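Local coordinates for cyclic di-GMP-binding protein XC_3703 (Xanthomonas campestris pv. campestris, PDB 5B7W) that binds the second messenger cyclic di-GMP as an effector controlling virulence and biofilm formation, and without it promotes DNA binding by a LysR-type transcriptional regulator, at residues 71-74 with 75-79. Residues are numbered along the deposited sequence; the frame is centred on the assembly and turned at random.
Sequences RGID and VRCLE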
ATOM      1  N   ARG A  71     -11.907   3.763   0.412  1.00 39.16           N
ATOM      2  CA  ARG A  71     -12.168   2.345   0.605  1.00 34.43           C
ATOM      3  C   ARG A  71     -11.270   1.737   1.678  1.00 39.77           C
ATOM      4  O   ARG A  71     -11.082   0.516   1.704  1.00 40.56           O
ATOM      5  CB  ARG A  71     -12.016   1.590  -0.718  1.00 41.68           C
ATOM      6  CG  ARG A  71     -12.923   2.097  -1.836  1.00 36.61           C
ATOM      7  CD  ARG A  71     -14.321   2.437  -1.329  1.00 44.16           C
ATOM      8  NE  ARG A  71     -15.069   1.254  -0.914  1.00 55.93           N
ATOM      9  CZ  ARG A  71     -16.259   1.295  -0.321  1.00 66.08           C
ATOM     10  NH1 ARG A  71     -16.837   2.462  -0.069  1.00 67.87           N
ATOM     11  NH2 ARG A  71     -16.869   0.170   0.023  1.00 69.56           N
ATOM     12  N   GLY A  72     -10.711   2.568   2.556  1.00 42.68           N
ATOM     13  CA  GLY A  72      -9.960   2.082   3.696  1.00 48.47           C
ATOM     14  C   GLY A  72      -8.542   1.646   3.414  1.00 44.48           C
ATOM     15  O   GLY A  72      -7.949   0.944   4.238  1.00 34.49           O
ATOM     16  N   ILE A  73      -7.968   2.047   2.284  1.00 32.98           N
ATOM     17  CA  ILE A  73      -6.629   1.622   1.893  1.00 35.54           C
ATOM     18  C   ILE A  73      -5.636   2.719   2.246  1.00 37.42           C
ATOM     19  O   ILE A  73      -5.814   3.880   1.855  1.00 39.20           O
ATOM     20  CB  ILE A  73      -6.567   1.282   0.395  1.00 33.60           C
ATOM     21  CG1 ILE A  73      -7.543   0.149   0.074  1.00 33.70           C
ATOM     22  CG2 ILE A  73      -5.150   0.902  -0.008  1.00 31.31           C
ATOM     23  CD1 ILE A  73      -7.720  -0.110  -1.404  1.00 32.85           C
ATOM     24  N   ASP A  74      -4.594   2.354   2.990  1.00 39.28           N
ATOM     25  CA  ASP A  74      -3.499   3.273   3.289  1.00 36.98           C
ATOM     26  C   ASP A  74      -2.695   3.506   2.015  1.00 32.62           C
ATOM     27  O   ASP A  74      -2.028   2.592   1.517  1.00 35.33           O
ATOM     28  CB  ASP A  74      -2.624   2.698   4.399  1.00 33.61           C
ATOM     29  CG  ASP A  74      -1.618   3.702   4.935  1.00 42.65           C
ATOM     30  OD1 ASP A  74      -1.259   4.657   4.214  1.00 44.34           O
ATOM     31  OD2 ASP A  74      -1.184   3.532   6.093  1.00 47.55           O
ATOM     32  N   VAL A  75      -2.741   4.736   1.490  1.00 35.36           N
ATOM     33  CA  VAL A  75      -2.119   5.035   0.201  1.00 40.48           C
ATOM     34  C   VAL A  75      -0.602   5.085   0.266  1.00 42.49           C
ATOM     35  O   VAL A  75       0.041   5.333  -0.761  1.00 30.09           O
ATOM     36  CB  VAL A  75      -2.632   6.367  -0.381  1.00 35.19           C
ATOM     37  CG1 VAL A  75      -4.091   6.242  -0.795  1.00 38.20           C
ATOM     38  CG2 VAL A  75      -2.452   7.490   0.628  1.00 33.73           C
ATOM     39  N   ARG A  76      -0.004   4.865   1.438  1.00 39.69           N
ATOM     40  CA  ARG A  76       1.446   4.741   1.498  1.00 39.05           C
ATOM     41  C   ARG A  76       1.939   3.460   0.840  1.00 36.91           C
ATOM     42  O   ARG A  76       3.144   3.328   0.603  1.00 38.38           O
ATOM     43  CB  ARG A  76       1.928   4.813   2.949  1.00 47.14           C
ATOM     44  CG  ARG A  76       1.947   6.225   3.520  1.00 49.31           C
ATOM     45  CD  ARG A  76       2.396   6.263   4.980  1.00 59.42           C
ATOM     46  NE  ARG A  76       1.499   5.525   5.866  1.00 65.54           N
ATOM     47  CZ  ARG A  76       1.814   4.380   6.464  1.00 66.76           C
ATOM     48  NH1 ARG A  76       3.010   3.839   6.276  1.00 65.27           N
ATOM     49  NH2 ARG A  76       0.935   3.778   7.254  1.00 71.39           N
ATOM     50  N   CYS A  77       1.037   2.521   0.540  1.00 27.82           N
ATOM     51  CA  CYS A  77       1.378   1.341  -0.241  1.00 36.48           C
ATOM     52  C   CYS A  77       1.611   1.660  -1.712  1.00 35.43           C
ATOM     53  O   CYS A  77       2.023   0.770  -2.461  1.00 37.11           O
ATOM     54  CB  CYS A  77       0.272   0.292  -0.118  1.00 34.67           C
ATOM     55  SG  CYS A  77      -1.266   0.727  -0.978  1.00 39.88           S
ATOM     56  N   LEU A  78       1.361   2.895  -2.140  1.00 33.13           N
ATOM     57  CA  LEU A  78       1.508   3.256  -3.543  1.00 38.31           C
ATOM     58  C   LEU A  78       2.962   3.577  -3.861  1.00 33.66           C
ATOM     59  O   LEU A  78       3.617   4.330  -3.134  1.00 40.34           O
ATOM     60  CB  LEU A  78       0.620   4.452  -3.884  1.00 31.41           C
ATOM     61  CG  LEU A  78      -0.889   4.268  -3.715  1.00 34.97           C
ATOM     62  CD1 LEU A  78      -1.632   5.511  -4.185  1.00 35.01           C
ATOM     63  CD2 LEU A  78      -1.366   3.032  -4.464  1.00 26.27           C
ATOM     64  N   GLU A  79       3.464   2.998  -4.950  1.00 31.96           N
ATOM     65  CA  GLU A  79       4.802   3.278  -5.460  1.00 36.24           C
ATOM     66  C   GLU A  79       4.649   3.896  -6.842  1.00 43.16           C
ATOM     67  O   GLU A  79       4.307   3.201  -7.805  1.00 39.40           O
ATOM     68  CB  GLU A  79       5.650   2.009  -5.517  1.00 42.56           C
ATOM     69  CG  GLU A  79       7.035   2.225  -6.101  1.00 53.09           C
ATOM     70  CD  GLU A  79       7.672   0.939  -6.581  1.00 70.44           C
ATOM     71  OE1 GLU A  79       7.240   0.418  -7.632  1.00 76.54           O
ATOM     72  OE2 GLU A  79       8.605   0.447  -5.912  1.00 79.05           O
TER
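D74 grips the backbone and the side chain of R76, two residues further on, through its two carboxylate oxygens. D74 OD1 accepts a hydrogen bond from R76 N at 3.1 Å. The N-H points almost straight at the oxygen but meets it from above the carboxylate plane. This bond makes an Asx turn that leads into the 3-10 turn 75-77. D74 OD2 forms a salt bridge with R76 NH2. Their 2.4 Å separation is closer than such a pair normally comes, so the exact distance is doubtful. The guanidinium does not lie flat against the acid, since the two planes stand 72° apart. A bend in the R76 chain at chi3 (-62°) helps turn the guanidinium back toward D74, which it meets obliquely. With chi1 at -170° the D74 carboxylate is swung away from its own N and beside its carbonyl carbon, where OD1 reaches R76 N.

The backbone closes the same turn. C77 N donates to D74 O at 3.2 Å, and L78 N follows with a bond to V75 O. C77 SG also lies 3.2 Å from D74 O. It packs against I73 CG2 at 4.0 Å as well.

The link joins helix 54-70 to strand 78-85 in the RRM-like domain II. The helix ends in a Schellman motif with G72 as its C-prime residue. I73 and V75 rest on L68 of that helix. C77 touches V96 of strand 90-96. P153, in a loop of domain I, touches the side chains of D74 and C77.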